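Local coordinates for protein endoglucanase (Humicola insolens, PDB 1DYS) that hydrolyses internal beta-1,4-glucosidic linkages of cellulose as a family 6 glycoside hydrolase, contributing to the recycling of plant biomass, at residues D22-A27 with A38-V43; G48-I53 with Q131-L136; K192-A197 with R255-P260; G237-D242 with A247-N252. All coordinates share one frame; numbering follows the deposited sequence.

Contact 1 of 4, residues D22-A27 with A38-V43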
loop_
_atom_site.group_PDB
_atom_site.type_symbol
_atom_site.label_atom_id
_atom_site.label_comp_id
_atom_site.label_asym_id
_atom_site.label_seq_id
_atom_site.Cartn_x
_atom_site.Cartn_y
_atom_site.Cartn_z
ATOM N N ASP A 22 7.368 2.774 -20.951
ATOM C CA ASP A 22 7.000 3.572 -22.139
ATOM C C ASP A 22 6.919 5.049 -21.794
ATOM O O ASP A 22 7.352 5.913 -22.572
ATOM C CB ASP A 22 5.700 3.089 -22.776
ATOM C CG ASP A 22 5.817 3.128 -24.289
ATOM O OD1 ASP A 22 6.747 2.459 -24.784
ATOM O OD2 ASP A 22 4.997 3.824 -24.943
ATOM N N GLN A 23 6.431 5.397 -20.589
ATOM C CA GLN A 23 6.400 6.798 -20.180
ATOM C C GLN A 23 7.801 7.384 -20.218
ATOM O O GLN A 23 8.012 8.519 -20.668
ATOM C CB GLN A 23 5.842 6.926 -18.753
ATOM C CG GLN A 23 5.826 8.369 -18.265
ATOM C CD GLN A 23 5.043 8.551 -16.979
ATOM O OE1 GLN A 23 4.926 9.683 -16.492
ATOM N NE2 GLN A 23 4.501 7.491 -16.406
ATOM N N THR A 24 8.798 6.594 -19.768
ATOM C CA THR A 24 10.174 7.087 -19.742
ATOM C C THR A 24 10.701 7.304 -21.145
ATOM O O THR A 24 11.363 8.291 -21.446
ATOM C CB THR A 24 11.105 6.114 -18.962
ATOM O OG1 THR A 24 10.391 5.686 -17.784
ATOM C CG2 THR A 24 12.385 6.786 -18.524
ATOM N N ARG A 25 10.479 6.326 -22.003
ATOM C CA ARG A 25 10.856 6.409 -23.401
ATOM C C ARG A 25 10.163 7.610 -24.034
ATOM O O ARG A 25 10.913 8.353 -24.664
ATOM C CB ARG A 25 10.416 5.168 -24.180
ATOM C CG ARG A 25 11.323 4.933 -25.392
ATOM C CD ARG A 25 10.691 3.724 -26.158
ATOM N NE ARG A 25 9.444 4.314 -26.660
ATOM C CZ ARG A 25 9.512 5.058 -27.775
ATOM N NH1 ARG A 25 10.604 5.237 -28.507
ATOM N NH2 ARG A 25 8.377 5.626 -28.097
ATOM N N GLN A 26 8.863 7.796 -23.803
ATOM C CA GLN A 26 8.237 9.026 -24.318
ATOM C C GLN A 26 8.877 10.298 -23.785
ATOM O O GLN A 26 9.077 11.270 -24.542
ATOM C CB GLN A 26 6.749 9.015 -23.907
ATOM C CG GLN A 26 5.960 7.930 -24.653
ATOM C CD GLN A 26 4.609 7.676 -24.026
ATOM O OE1 GLN A 26 3.930 6.669 -24.240
ATOM N NE2 GLN A 26 4.124 8.577 -23.178
ATOM N N ALA A 27 9.231 10.393 -22.502
ATOM C CA ALA A 27 9.829 11.589 -21.918
ATOM C C ALA A 27 11.148 11.948 -22.575
ATOM O O ALA A 27 11.394 13.099 -22.973
ATOM C CB ALA A 27 9.995 11.441 -20.405
ATOM N N ALA A 38 16.356 5.125 -26.720
ATOM C CA ALA A 38 16.786 3.831 -27.238
ATOM C C ALA A 38 17.229 2.920 -26.089
ATOM O O ALA A 38 16.979 1.715 -26.140
ATOM C CB ALA A 38 17.948 4.042 -28.204
ATOM N N LYS A 39 17.881 3.522 -25.099
ATOM C CA LYS A 39 18.269 2.735 -23.907
ATOM C C LYS A 39 16.998 2.258 -23.191
ATOM O O LYS A 39 17.030 1.095 -22.725
ATOM C CB LYS A 39 19.103 3.679 -23.036
ATOM C CG LYS A 39 20.544 3.746 -23.478
ATOM C CD LYS A 39 21.327 4.948 -23.013
ATOM C CE LYS A 39 21.841 4.831 -21.595
ATOM N NZ LYS A 39 22.498 6.121 -21.170
ATOM N N VAL A 40 15.976 3.088 -23.052
ATOM C CA VAL A 40 14.722 2.620 -22.453
ATOM C C VAL A 40 14.146 1.455 -23.252
ATOM O O VAL A 40 13.748 0.413 -22.705
ATOM C CB VAL A 40 13.692 3.758 -22.278
ATOM C CG1 VAL A 40 12.411 3.174 -21.669
ATOM C CG2 VAL A 40 14.234 4.861 -21.362
ATOM N N LYS A 41 14.076 1.590 -24.601
ATOM C CA LYS A 41 13.536 0.480 -25.411
ATOM C C LYS A 41 14.348 -0.800 -25.259
ATOM O O LYS A 41 13.800 -1.905 -25.283
ATOM C CB LYS A 41 13.418 0.907 -26.886
ATOM C CG LYS A 41 12.422 0.041 -27.660
ATOM C CD LYS A 41 11.778 0.860 -28.779
ATOM C CE LYS A 41 11.942 0.184 -30.124
ATOM N NZ LYS A 41 11.043 -0.981 -30.321
ATOM N N TYR A 42 15.640 -0.714 -25.034
ATOM C CA TYR A 42 16.538 -1.840 -24.800
ATOM C C TYR A 42 16.040 -2.541 -23.524
ATOM O O TYR A 42 15.757 -3.725 -23.589
ATOM C CB TYR A 42 18.009 -1.475 -24.638
ATOM C CG TYR A 42 18.981 -2.600 -24.358
ATOM C CD1 TYR A 42 19.133 -3.156 -23.110
ATOM C CD2 TYR A 42 19.777 -3.116 -25.382
ATOM C CE1 TYR A 42 20.021 -4.185 -22.848
ATOM C CE2 TYR A 42 20.686 -4.139 -25.133
ATOM C CZ TYR A 42 20.805 -4.671 -23.871
ATOM O OH TYR A 42 21.704 -5.692 -23.645
ATOM N N VAL A 43 15.872 -1.736 -22.472
ATOM C CA VAL A 43 15.336 -2.362 -21.246
ATOM C C VAL A 43 13.968 -2.954 -21.494
ATOM O O VAL A 43 13.630 -4.025 -20.958
ATOM C CB VAL A 43 15.304 -1.335 -20.088
ATOM C CG1 VAL A 43 14.705 -1.917 -18.803
ATOM C CG2 VAL A 43 16.710 -0.817 -19.852
#
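Val40 and Arg25 meet where two antiparallel helices, 22-27 and 38-43, run past each other, their segment axes approaching to 8.7 Å at 164°. The two methyls of Val40 divide the work. CG1, held anti to the backbone N (chi1 179°), lies 3.7 Å from Arg25 N and also touches CB of that arginine, so it presses on the helix backbone as much as on a side chain. The other branch, CG2, comes to 3.9 Å from Thr24 CG2. Cut back to an alanine, this position would lack the methyls that meet Thr24 CG2 and the backbone and CB of Arg25, which would probably open a gap between the helices.

Farther out, Arg25 lies alongside Lys41, the two chains pointing the same way. Their contact is through methylenes: Arg25 CD is 4.0 Å from Lys41 CB. The like charges stay apart, with Arg25 NH1 6.5 Å from Lys41 NZ. A bend at chi3 (68°) turns the arginine back along its own helix, where NE forms a long salt bridge of 3.8 Å to Asp22 OD1. That same carboxylate oxygen is hydrogen-bonded to Gln44, a second tie between the helices.

Thr24 serves two neighbours: its methyl goes to Val40, while OG1 is hydrogen-bonded to Asp332. The pair thus forms a helical hairpin leading into strand 51-53; Leu21 and Phe28 of helix 15-29 complete the apolar surroundings of Val40, and helix 332-340 packs on Thr24 through Ala335 and Gln336.

Contact 2 of 4, residues G48-I53 with Q131-L136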
loop_
_atom_site.group_PDB
_atom_site.type_symbol
_atom_site.label_atom_id
_atom_site.label_comp_id
_atom_site.label_asym_id
_atom_site.label_seq_id
_atom_site.Cartn_x
_atom_site.Cartn_y
_atom_site.Cartn_z
ATOM N N GLY A 48 15.344 -8.893 -18.629
ATOM C CA GLY A 48 14.303 -9.541 -17.802
ATOM C C GLY A 48 14.238 -8.910 -16.412
ATOM O O GLY A 48 15.249 -8.460 -15.908
ATOM N N THR A 49 13.026 -8.903 -15.845
ATOM C CA THR A 49 12.852 -8.394 -14.484
ATOM C C THR A 49 11.883 -9.347 -13.777
ATOM O O THR A 49 10.994 -9.869 -14.454
ATOM C CB THR A 49 12.325 -6.965 -14.519
ATOM O OG1 THR A 49 13.335 -6.146 -15.152
ATOM C CG2 THR A 49 12.272 -6.386 -13.102
ATOM N N PHE A 50 12.082 -9.613 -12.480
ATOM C CA PHE A 50 11.075 -10.433 -11.816
ATOM C C PHE A 50 9.727 -9.729 -11.684
ATOM O O PHE A 50 9.598 -8.502 -11.723
ATOM C CB PHE A 50 11.570 -10.649 -10.362
ATOM C CG PHE A 50 12.565 -11.755 -10.230
ATOM C CD1 PHE A 50 13.702 -11.801 -11.006
ATOM C CD2 PHE A 50 12.340 -12.781 -9.322
ATOM C CE1 PHE A 50 14.597 -12.833 -10.880
ATOM C CE2 PHE A 50 13.222 -13.849 -9.201
ATOM C CZ PHE A 50 14.384 -13.878 -9.983
ATOM N N TYR A 51 8.705 -10.580 -11.543
ATOM C CA TYR A 51 7.326 -10.147 -11.240
ATOM C C TYR A 51 7.094 -10.254 -9.737
ATOM O O TYR A 51 7.313 -11.336 -9.148
ATOM C CB TYR A 51 6.376 -11.136 -11.938
ATOM C CG TYR A 51 6.281 -11.041 -13.452
ATOM C CD1 TYR A 51 7.310 -11.598 -14.212
ATOM C CD2 TYR A 51 5.214 -10.483 -14.116
ATOM C CE1 TYR A 51 7.299 -11.577 -15.588
ATOM C CE2 TYR A 51 5.178 -10.457 -15.508
ATOM C CZ TYR A 51 6.228 -10.994 -16.229
ATOM O OH TYR A 51 6.175 -10.945 -17.606
ATOM N N TRP A 52 6.639 -9.182 -9.096
ATOM C CA TRP A 52 6.384 -9.174 -7.683
ATOM C C TRP A 52 4.941 -9.550 -7.338
ATOM O O TRP A 52 3.998 -8.877 -7.730
ATOM C CB TRP A 52 6.675 -7.797 -7.087
ATOM C CG TRP A 52 8.154 -7.495 -7.037
ATOM C CD1 TRP A 52 9.012 -7.336 -8.090
ATOM C CD2 TRP A 52 8.953 -7.360 -5.841
ATOM N NE1 TRP A 52 10.273 -7.039 -7.650
ATOM C CE2 TRP A 52 10.252 -7.063 -6.265
ATOM C CE3 TRP A 52 8.661 -7.441 -4.473
ATOM C CZ2 TRP A 52 11.290 -6.839 -5.342
ATOM C CZ3 TRP A 52 9.691 -7.226 -3.566
ATOM C CH2 TRP A 52 10.995 -6.914 -4.013
ATOM N N ILE A 53 4.880 -10.656 -6.580
ATOM C CA ILE A 53 3.538 -11.173 -6.203
ATOM C C ILE A 53 3.304 -10.769 -4.756
ATOM O O ILE A 53 3.425 -11.594 -3.817
ATOM C CB ILE A 53 3.451 -12.686 -6.403
ATOM C CG1 ILE A 53 3.911 -13.185 -7.773
ATOM C CG2 ILE A 53 1.951 -13.074 -6.245
ATOM C CD1 ILE A 53 3.471 -12.437 -8.999
ATOM N N GLN A 131 9.979 -22.865 -16.711
ATOM C CA GLN A 131 10.950 -22.869 -15.615
ATOM C C GLN A 131 10.768 -21.629 -14.727
ATOM O O GLN A 131 10.639 -20.551 -15.326
ATOM C CB GLN A 131 12.402 -22.877 -16.175
ATOM C CG GLN A 131 12.631 -24.210 -16.919
ATOM C CD GLN A 131 12.860 -25.383 -15.993
ATOM O OE1 GLN A 131 13.545 -25.294 -14.969
ATOM N NE2 GLN A 131 12.242 -26.522 -16.324
ATOM N N PHE A 132 10.834 -21.790 -13.412
ATOM C CA PHE A 132 10.648 -20.657 -12.524
ATOM C C PHE A 132 11.802 -20.491 -11.550
ATOM O O PHE A 132 12.324 -21.458 -10.989
ATOM C CB PHE A 132 9.387 -20.871 -11.645
ATOM C CG PHE A 132 8.079 -20.920 -12.381
ATOM C CD1 PHE A 132 7.353 -19.792 -12.734
ATOM C CD2 PHE A 132 7.595 -22.151 -12.824
ATOM C CE1 PHE A 132 6.181 -19.890 -13.425
ATOM C CE2 PHE A 132 6.430 -22.241 -13.560
ATOM C CZ PHE A 132 5.678 -21.112 -13.845
ATOM N N ALA A 133 12.185 -19.230 -11.342
ATOM C CA ALA A 133 13.090 -18.873 -10.270
ATOM C C ALA A 133 12.267 -18.037 -9.259
ATOM O O ALA A 133 11.746 -16.997 -9.657
ATOM C CB ALA A 133 14.261 -17.988 -10.656
ATOM N N VAL A 134 12.107 -18.591 -8.071
ATOM C CA VAL A 134 11.251 -17.893 -7.104
ATOM C C VAL A 134 12.112 -17.405 -5.969
ATOM O O VAL A 134 12.784 -18.131 -5.254
ATOM C CB VAL A 134 10.145 -18.830 -6.549
ATOM C CG1 VAL A 134 9.329 -18.110 -5.479
ATOM C CG2 VAL A 134 9.276 -19.345 -7.677
ATOM N N ILE A 135 12.068 -16.088 -5.716
ATOM C CA ILE A 135 12.722 -15.460 -4.622
ATOM C C ILE A 135 11.730 -15.486 -3.457
ATOM O O ILE A 135 10.597 -15.031 -3.581
ATOM C CB ILE A 135 13.191 -14.040 -4.942
ATOM C CG1 ILE A 135 14.399 -14.182 -5.879
ATOM C CG2 ILE A 135 13.488 -13.276 -3.656
ATOM C CD1 ILE A 135 15.019 -12.840 -6.274
ATOM N N LEU A 136 12.237 -16.055 -2.366
ATOM C CA LEU A 136 11.358 -16.182 -1.230
ATOM C C LEU A 136 11.601 -15.110 -0.177
ATOM O O LEU A 136 12.590 -15.010 0.522
ATOM C CB LEU A 136 11.526 -17.524 -0.513
ATOM C CG LEU A 136 11.330 -18.759 -1.386
ATOM C CD1 LEU A 136 11.995 -19.930 -0.688
ATOM C CD2 LEU A 136 9.847 -18.976 -1.643
#
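Ala133 and Ile135 both turn their side chains toward Phe50 inside the curled parallel beta/alpha barrel of this family 6 enzyme. The two segments are not paired neighbours: strand 79-85 lies between strands 51-53 and 132-136 and is parallel to each, and the nearest CA atoms, those of Phe50 and Ala133, are 8.8 Å apart. The aromatic side chain of Phe50 bridges that distance.

Along the second segment, Phe132 points to the helical layer, against Ile66 and Leu124. Ala133 is the first to meet the ring: its CB is 4.2 Å from Phe50 CZ, and its carbonyl O lies 3.5 Å from Phe50 CE2. The small methyl lets the aromatic ring approach the strand backbone, with Phe6 packing on the same alanine. Val134 turns outward again, onto Leu124 of helix 108-126. Ile135 returns to the interior, its side chain crossing that of Phe50 at about a right angle. With CD1 extended (chi2 -179°), the CG1 branch offers two carbons in succession to the ring.

Replacing Phe50 by an alanine would probably open a gap in front of Ala133 and Ile135, since no other residue of segment 48-53 touches this strand.

Phe50 is held further by its side-chain contact with Val84 of the intervening strand and by a hydrogen bond from Asn14 ND2 to its backbone O. Two residues on is Trp52, a probable substrate-binding residue. The closest packing centres on one ring carbon, Phe50 CE2, which is 3.5 Å from Ile135 CG1 and 3.6 Å from Ile135 CD1.

Contact 3 of 4, residues K192-A197 with R255-P260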
loop_
_atom_site.group_PDB
_atom_site.type_symbol
_atom_site.label_atom_id
_atom_site.label_comp_id
_atom_site.label_asym_id
_atom_site.label_seq_id
_atom_site.Cartn_x
_atom_site.Cartn_y
_atom_site.Cartn_z
ATOM N N LYS A 192 27.640 -11.428 11.597
ATOM C CA LYS A 192 26.338 -11.736 11.076
ATOM C C LYS A 192 26.262 -12.915 10.123
ATOM O O LYS A 192 25.156 -13.433 9.962
ATOM C CB LYS A 192 25.749 -10.568 10.253
ATOM C CG LYS A 192 25.456 -9.334 11.084
ATOM C CD LYS A 192 24.256 -9.601 11.979
ATOM C CE LYS A 192 24.598 -9.265 13.420
ATOM N NZ LYS A 192 25.148 -7.884 13.516
ATOM N N LEU A 193 27.363 -13.369 9.545
ATOM C CA LEU A 193 27.323 -14.489 8.607
ATOM C C LEU A 193 26.841 -15.802 9.187
ATOM O O LEU A 193 26.112 -16.578 8.535
ATOM C CB LEU A 193 28.716 -14.695 7.994
ATOM C CG LEU A 193 29.388 -13.525 7.293
ATOM C CD1 LEU A 193 30.897 -13.765 7.242
ATOM C CD2 LEU A 193 28.834 -13.313 5.896
ATOM N N GLU A 194 27.288 -16.112 10.416
ATOM C CA GLU A 194 26.836 -17.383 11.017
ATOM C C GLU A 194 25.407 -17.336 11.502
ATOM O O GLU A 194 24.596 -18.206 11.190
ATOM C CB GLU A 194 27.787 -17.934 12.072
ATOM C CG GLU A 194 29.078 -18.437 11.428
ATOM C CD GLU A 194 28.897 -19.661 10.550
ATOM O OE1 GLU A 194 27.819 -20.308 10.573
ATOM O OE2 GLU A 194 29.876 -19.966 9.827
ATOM N N PRO A 195 24.988 -16.274 12.161
ATOM C CA PRO A 195 23.605 -16.104 12.585
ATOM C C PRO A 195 22.708 -16.199 11.356
ATOM O O PRO A 195 21.636 -16.788 11.466
ATOM C CB PRO A 195 23.499 -14.721 13.255
ATOM C CG PRO A 195 24.927 -14.553 13.722
ATOM C CD PRO A 195 25.834 -15.199 12.675
ATOM N N THR A 196 23.159 -15.723 10.190
ATOM C CA THR A 196 22.369 -15.879 8.963
ATOM C C THR A 196 22.275 -17.320 8.514
ATOM O O THR A 196 21.215 -17.864 8.173
ATOM C CB THR A 196 22.980 -15.027 7.825
ATOM O OG1 THR A 196 22.960 -13.679 8.318
ATOM C CG2 THR A 196 22.153 -15.120 6.563
ATOM N N ALA A 197 23.400 -18.059 8.540
ATOM C CA ALA A 197 23.355 -19.468 8.174
ATOM C C ALA A 197 22.525 -20.316 9.114
ATOM O O ALA A 197 21.892 -21.276 8.683
ATOM C CB ALA A 197 24.784 -20.035 8.103
ATOM N N ARG A 255 28.331 -24.012 3.237
ATOM C CA ARG A 255 29.062 -25.206 2.830
ATOM C C ARG A 255 29.547 -26.045 3.990
ATOM O O ARG A 255 29.429 -27.269 4.028
ATOM C CB ARG A 255 30.243 -24.691 1.986
ATOM C CG ARG A 255 31.217 -25.805 1.641
ATOM C CD ARG A 255 32.216 -25.312 0.619
ATOM N NE ARG A 255 31.561 -24.821 -0.591
ATOM C CZ ARG A 255 31.607 -23.573 -1.016
ATOM N NH1 ARG A 255 32.253 -22.655 -0.297
ATOM N NH2 ARG A 255 31.007 -23.173 -2.117
ATOM N N GLN A 256 30.063 -25.393 5.031
ATOM C CA GLN A 256 30.560 -25.968 6.250
ATOM C C GLN A 256 29.464 -26.581 7.113
ATOM O O GLN A 256 29.740 -27.328 8.060
ATOM C CB GLN A 256 31.256 -24.911 7.115
ATOM C CG GLN A 256 32.685 -24.616 6.731
ATOM C CD GLN A 256 33.421 -25.861 6.257
ATOM O OE1 GLN A 256 33.901 -25.889 5.129
ATOM N NE2 GLN A 256 33.440 -26.889 7.091
ATOM N N ARG A 257 28.215 -26.207 6.843
ATOM C CA ARG A 257 27.080 -26.753 7.570
ATOM C C ARG A 257 26.337 -27.714 6.640
ATOM O O ARG A 257 25.262 -28.252 6.907
ATOM C CB ARG A 257 26.145 -25.683 8.112
ATOM C CG ARG A 257 26.760 -24.646 9.052
ATOM C CD ARG A 257 25.798 -23.463 9.133
ATOM N NE ARG A 257 26.035 -22.526 10.201
ATOM C CZ ARG A 257 25.336 -22.373 11.325
ATOM N NH1 ARG A 257 24.314 -23.149 11.640
ATOM N NH2 ARG A 257 25.723 -21.407 12.151
ATOM N N GLY A 258 26.893 -27.879 5.443
ATOM C CA GLY A 258 26.378 -28.707 4.372
ATOM C C GLY A 258 25.048 -28.306 3.756
ATOM O O GLY A 258 24.174 -29.096 3.401
ATOM N N LEU A 259 24.822 -27.010 3.646
ATOM C CA LEU A 259 23.572 -26.447 3.102
ATOM C C LEU A 259 23.881 -25.829 1.756
ATOM O O LEU A 259 25.067 -25.706 1.410
ATOM C CB LEU A 259 23.135 -25.344 4.066
ATOM C CG LEU A 259 22.808 -25.716 5.513
ATOM C CD1 LEU A 259 22.664 -24.474 6.373
ATOM C CD2 LEU A 259 21.543 -26.558 5.605
ATOM N N PRO A 260 22.881 -25.470 0.976
ATOM C CA PRO A 260 23.001 -24.858 -0.328
ATOM C C PRO A 260 23.825 -23.581 -0.301
ATOM O O PRO A 260 23.996 -22.934 0.717
ATOM C CB PRO A 260 21.601 -24.611 -0.911
ATOM C CG PRO A 260 20.720 -24.933 0.253
ATOM C CD PRO A 260 21.466 -25.645 1.348
#
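The guanidinium of Arg257 has Ala197 over one face and Glu194 at its edge. Ala197 CB stands 3.5 Å from Arg257 NE on that face, and the carbonyl carbon of the same alanine sits 4.1 Å above the plane, over the centre of the group. At the edge, Glu194 OE1 lies almost exactly in the guanidinium plane. There it accepts two hydrogen bonds of one salt bridge, from Arg257 NE at 2.9 Å and from Arg257 NH2 at 2.8 Å. Arg257 therefore grips side-on with two nitrogens, but both converge on a single oxygen. NE approaches nearly along the C-O axis, whereas NH2 arrives on the anti side. The carboxylate and guanidinium planes are 22° apart, nearly coplanar, and the paired hydrogen bonds are likely to draw negative charge toward OE1.

An extended chain from CG to NE carries the arginine across to helix 190-207, while Glu194 folds at chi2 (-67°) to meet it. A hydrogen bond from NH1 to Gln198 gives the guanidinium a further hold on that helix. Beyond the ion pair, Leu259 CD1 comes to 4.0 Å from the backbone Ala197 O, and the leucine also packs on Ala201 and Leu204.

Pro195, which cannot donate a backbone bond, kinks the helix here. One residue on, Thr196 OG1 donates to Lys192 O at 2.8 Å, reaching it from the face opposite to that used by Thr196 N.

On the other side, a type I turn from Arg255 to Gly258 ends helix 243-255 in a Schellman motif, with glycine at positive phi, before the chain enters barrel strand 262-266.

Contact 4 of 4, residues G237-D242 with A247-N252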
loop_
_atom_site.group_PDB
_atom_site.type_symbol
_atom_site.label_atom_id
_atom_site.label_comp_id
_atom_site.label_asym_id
_atom_site.label_seq_id
_atom_site.Cartn_x
_atom_site.Cartn_y
_atom_site.Cartn_z
ATOM N N GLY A 237 35.824 -2.494 7.274
ATOM C CA GLY A 237 35.650 -3.454 8.360
ATOM C C GLY A 237 34.717 -4.594 7.966
ATOM O O GLY A 237 34.576 -5.551 8.728
ATOM N N SER A 238 34.081 -4.513 6.794
ATOM C CA SER A 238 33.190 -5.614 6.423
ATOM C C SER A 238 33.920 -6.546 5.487
ATOM O O SER A 238 34.537 -6.088 4.530
ATOM C CB SER A 238 31.944 -5.119 5.683
ATOM O OG SER A 238 31.356 -6.218 4.988
ATOM N N PRO A 239 33.768 -7.847 5.709
ATOM C CA PRO A 239 34.315 -8.867 4.825
ATOM C C PRO A 239 33.500 -9.051 3.551
ATOM O O PRO A 239 33.862 -9.679 2.553
ATOM C CB PRO A 239 34.220 -10.193 5.619
ATOM C CG PRO A 239 33.029 -9.912 6.488
ATOM C CD PRO A 239 33.006 -8.422 6.803
ATOM N N SER A 240 32.351 -8.368 3.445
ATOM C CA SER A 240 31.438 -8.422 2.339
ATOM C C SER A 240 31.114 -7.070 1.735
ATOM O O SER A 240 29.956 -6.656 1.718
ATOM C CB SER A 240 30.100 -8.950 2.934
ATOM O OG SER A 240 30.289 -10.276 3.387
ATOM N N PRO A 241 32.099 -6.352 1.242
ATOM C CA PRO A 241 31.976 -5.023 0.690
ATOM C C PRO A 241 31.405 -4.892 -0.697
ATOM O O PRO A 241 31.166 -3.766 -1.140
ATOM C CB PRO A 241 33.389 -4.387 0.794
ATOM C CG PRO A 241 34.174 -5.640 0.457
ATOM C CD PRO A 241 33.512 -6.780 1.192
ATOM N N ASP A 242 31.129 -6.008 -1.356
ATOM C CA ASP A 242 30.372 -6.019 -2.601
ATOM C C ASP A 242 29.581 -7.322 -2.567
ATOM O O ASP A 242 29.806 -8.133 -1.635
ATOM C CB ASP A 242 31.187 -5.768 -3.844
ATOM C CG ASP A 242 32.294 -6.752 -4.085
ATOM O OD1 ASP A 242 32.256 -7.827 -3.456
ATOM O OD2 ASP A 242 33.200 -6.443 -4.893
ATOM N N ALA A 247 28.233 -13.071 -1.413
ATOM C CA ALA A 247 27.813 -14.388 -1.882
ATOM C C ALA A 247 28.823 -15.469 -1.517
ATOM O O ALA A 247 28.467 -16.536 -1.010
ATOM C CB ALA A 247 27.521 -14.394 -3.378
ATOM N N THR A 248 30.115 -15.207 -1.760
ATOM C CA THR A 248 31.148 -16.184 -1.370
ATOM C C THR A 248 31.211 -16.421 0.128
ATOM O O THR A 248 31.365 -17.566 0.576
ATOM C CB THR A 248 32.529 -15.723 -1.907
ATOM O OG1 THR A 248 32.456 -15.774 -3.329
ATOM C CG2 THR A 248 33.654 -16.620 -1.386
ATOM N N ASN A 249 31.016 -15.411 0.971
ATOM C CA ASN A 249 31.111 -15.501 2.411
ATOM C C ASN A 249 29.942 -16.319 2.955
ATOM O O ASN A 249 30.144 -17.178 3.802
ATOM C CB ASN A 249 31.151 -14.120 3.037
ATOM C CG ASN A 249 32.483 -13.416 2.798
ATOM O OD1 ASN A 249 33.512 -14.059 2.525
ATOM N ND2 ASN A 249 32.446 -12.098 2.899
ATOM N N ILE A 250 28.739 -16.009 2.439
ATOM C CA ILE A 250 27.588 -16.800 2.855
ATOM C C ILE A 250 27.769 -18.221 2.330
ATOM O O ILE A 250 27.598 -19.176 3.095
ATOM C CB ILE A 250 26.225 -16.227 2.404
ATOM C CG1 ILE A 250 25.898 -14.934 3.141
ATOM C CG2 ILE A 250 25.135 -17.289 2.623
ATOM C CD1 ILE A 250 25.538 -15.034 4.608
ATOM N N ALA A 251 28.163 -18.379 1.056
ATOM C CA ALA A 251 28.312 -19.729 0.491
ATOM C C ALA A 251 29.323 -20.565 1.269
ATOM O O ALA A 251 29.072 -21.744 1.505
ATOM C CB ALA A 251 28.702 -19.606 -0.977
ATOM N N ASN A 252 30.379 -19.938 1.772
ATOM C CA ASN A 252 31.376 -20.645 2.594
ATOM C C ASN A 252 30.833 -21.081 3.947
ATOM O O ASN A 252 31.064 -22.217 4.408
ATOM C CB ASN A 252 32.611 -19.734 2.715
ATOM C CG ASN A 252 33.405 -19.626 1.426
ATOM O OD1 ASN A 252 33.119 -20.270 0.407
ATOM N ND2 ASN A 252 34.439 -18.791 1.361
#
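Asn249 reaches from helix 243-255 to the loop just before it and gives its side-chain amide to both Ser240 and Pro239, in a loop built on an ST turn and ending at the N-cap of that helix. The stronger bond runs from Asn249 ND2 to Ser240 OG, 2.9 Å long and fairly straight at 161°, with the hydroxyl oxygen only 2° out of the amide plane. The second, to Pro239 O, is weak: the distance from Asn249 ND2 is 2.8 Å, but the angle at the hydrogen is 140°. The two N-H groups are shared out, the one on the CB side going to the serine and the one beside OD1 to the proline carbonyl. Spanning two successive residues in this way probably fixes the rotation of the amide.

In the ST turn, Ser238 OG accepts from Ser240 N at 2.8 Å. The N-cap residue is Asp242, whose carboxylate is also engaged by Arg245 and by the backbone N of Thr228. The helix is thus tied to its preceding loop at its first turn and again farther along, through Asn249.

Ser240 OG also bonds to Gly188 O. As that carbonyl can only accept, the hydroxyl donates there while accepting the N-H of Asn249. Its side chain is about 8 Å from that of Asn183, a probable substrate-binding residue, which places the contact close to the probable substrate-binding region.

Packing completes the arrangement. Leu193 of helix 190-207 lies beside the asparagine stem, and Pro239 CB is 3.8 Å from Asn249 ND2.

In the fold
From the N terminus, contact 1 comes first: it closes the short hairpin of helices 15-29 and 34-46 at the outside of the fold. The chain then passes directly into strand 51-53, where contact 2 opens; its long loop returns at strand 132-136 and joins two strands on either side of strand 79-85, on its interior face. Contact 3 begins only after contact 2 has closed, and links helix 190-207 with the turn before strand 262-266. Contact 4 is nested within that loop, a local tie between helix 243-255 and the loop that precedes it. Contacts 3 and 4 touch, chiefly through Leu193, whereas contacts 1 and 3 lie on opposite sides of the chain's centre, their own centres about 42 Å apart.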